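Local coordinates for protein ribokinase, putative (Burkholderia thailandensis, PDB 3B1N) that probably phosphorylates nucleosides as a pfkB-family (ribokinase-like) kinase, and binds ADP and the nucleoside analogue mizoribine, at residues A64-T69 with L85-E90. Numbering follows the deposited sequence.
Sequences ARMMGT and LGLSRE
Arg65 runs alongside Ser88 and meets Glu90, its NH1 forming a salt bridge of 3.0 Å with Glu90 OE2, the guanidinium and carboxylate planes tilted 32° apart. A bend at chi2 (-72°) lays the arginine chain against the serine, with Arg65 CD 3.7 Å from Ser88 CB. Asp63 takes Arg65 NH2, so the guanidinium is shared between two carboxylates. On the other face Leu87 sets CD2 4.1 Å from Ala64 CB and turns CD1 to the sulfur of Met66. No direct hydrogen bond joins the two backbones; three waters bridge them instead. One water donates to Ala64 O and, at 2.7 Å, to Ser88 O while accepting from Met66 N; a second links Ala64 O to Ser88 N, and a third bridges Met66 O and Ser88 O. Ser88 OG accepts from Glu90 N (3.1 Å), an ST turn at the corner that carries the glutamate. Before it, helix 76-85 ends in a Schellman motif at Gly86. The two parallel strands thus begin splayed in a beta-alpha-beta unit and bond directly farther on, Gly68 to Tyr91 and Arg93. Helices 49-59 and 76-85 cover the Met66 and Leu87 face, while strand 3-6 pairs with 64-71 along its other edge.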
# COMPACT_ATOMS: atom_id res chain seq x y z
N ALA B 64 -13.53 -28.46 3.01
CA ALA B 64 -13.78 -27.02 3.16
C ALA B 64 -14.73 -26.56 2.08
O ALA B 64 -14.46 -26.81 0.92
CB ALA B 64 -12.43 -26.29 3.00
N ARG B 65 -15.82 -25.89 2.48
CA ARG B 65 -16.82 -25.40 1.53
C ARG B 65 -16.79 -23.87 1.54
O ARG B 65 -17.38 -23.24 2.42
CB ARG B 65 -18.25 -25.90 1.89
CG ARG B 65 -18.33 -27.44 2.11
CD ARG B 65 -18.19 -28.20 0.83
NE ARG B 65 -18.25 -29.66 1.11
CZ ARG B 65 -19.36 -30.37 1.28
NH1 ARG B 65 -20.57 -29.83 1.15
NH2 ARG B 65 -19.27 -31.67 1.57
N MET B 66 -16.09 -23.29 0.55
CA MET B 66 -16.03 -21.81 0.44
C MET B 66 -17.39 -21.24 0.07
O MET B 66 -18.03 -21.78 -0.84
CB MET B 66 -15.05 -21.39 -0.64
CG MET B 66 -13.59 -21.80 -0.34
SD MET B 66 -12.47 -21.64 -1.76
CE MET B 66 -12.89 -20.04 -2.26
N MET B 67 -17.77 -20.18 0.79
CA MET B 67 -18.98 -19.44 0.45
C MET B 67 -18.57 -18.01 0.20
O MET B 67 -18.13 -17.32 1.14
CB MET B 67 -19.98 -19.52 1.58
CG MET B 67 -21.27 -18.70 1.26
SD MET B 67 -22.63 -18.94 2.45
CE MET B 67 -23.41 -20.38 1.71
N GLY B 68 -18.72 -17.60 -1.04
CA GLY B 68 -18.32 -16.23 -1.43
C GLY B 68 -18.72 -15.97 -2.85
O GLY B 68 -19.20 -16.88 -3.57
N THR B 69 -18.51 -14.72 -3.29
CA THR B 69 -18.84 -14.34 -4.66
C THR B 69 -17.59 -13.96 -5.46
O THR B 69 -16.67 -13.31 -4.92
CB THR B 69 -19.83 -13.12 -4.64
OG1 THR B 69 -19.39 -12.17 -3.66
CG2 THR B 69 -21.21 -13.60 -4.20
N LEU B 85 -7.71 -28.51 -6.98
CA LEU B 85 -7.38 -28.80 -5.56
C LEU B 85 -8.37 -29.68 -4.85
O LEU B 85 -8.07 -30.16 -3.73
CB LEU B 85 -7.25 -27.48 -4.76
CG LEU B 85 -6.06 -26.61 -5.14
CD1 LEU B 85 -6.18 -25.22 -4.52
CD2 LEU B 85 -4.72 -27.27 -4.75
N GLY B 86 -9.53 -29.91 -5.47
CA GLY B 86 -10.65 -30.62 -4.84
C GLY B 86 -11.49 -29.79 -3.88
O GLY B 86 -12.18 -30.33 -3.00
N LEU B 87 -11.49 -28.47 -4.09
CA LEU B 87 -12.34 -27.54 -3.31
C LEU B 87 -13.70 -27.39 -4.00
O LEU B 87 -13.78 -27.00 -5.18
CB LEU B 87 -11.65 -26.18 -3.14
CG LEU B 87 -10.40 -26.11 -2.25
CD1 LEU B 87 -9.60 -24.86 -2.48
CD2 LEU B 87 -10.86 -26.14 -0.82
N SER B 88 -14.76 -27.70 -3.25
CA SER B 88 -16.11 -27.69 -3.78
C SER B 88 -16.46 -26.26 -4.15
O SER B 88 -16.19 -25.36 -3.35
CB SER B 88 -17.13 -28.10 -2.73
OG SER B 88 -18.41 -28.06 -3.30
N ARG B 89 -17.09 -26.11 -5.32
CA ARG B 89 -17.61 -24.80 -5.77
C ARG B 89 -19.08 -24.62 -5.44
O ARG B 89 -19.71 -23.67 -5.93
CB ARG B 89 -17.34 -24.58 -7.26
CG ARG B 89 -15.81 -24.51 -7.56
CD ARG B 89 -15.43 -24.22 -9.02
NE ARG B 89 -15.87 -25.22 -9.98
CZ ARG B 89 -16.94 -25.11 -10.78
NH1 ARG B 89 -17.74 -24.04 -10.74
NH2 ARG B 89 -17.22 -26.09 -11.62
N GLU B 90 -19.60 -25.49 -4.56
CA GLU B 90 -21.05 -25.56 -4.23
C GLU B 90 -21.59 -24.15 -3.88
O GLU B 90 -22.63 -23.72 -4.43
CB GLU B 90 -21.25 -26.53 -3.04
CG GLU B 90 -22.69 -26.62 -2.58
CD GLU B 90 -22.90 -27.70 -1.51
OE1 GLU B 90 -24.07 -27.93 -1.14
OE2 GLU B 90 -21.92 -28.29 -1.00
O HOH W 1 -14.56 -24.98 -1.23
O HOH W 2 -14.44 -29.02 -0.79
O HOH W 3 -18.37 -24.26 -1.85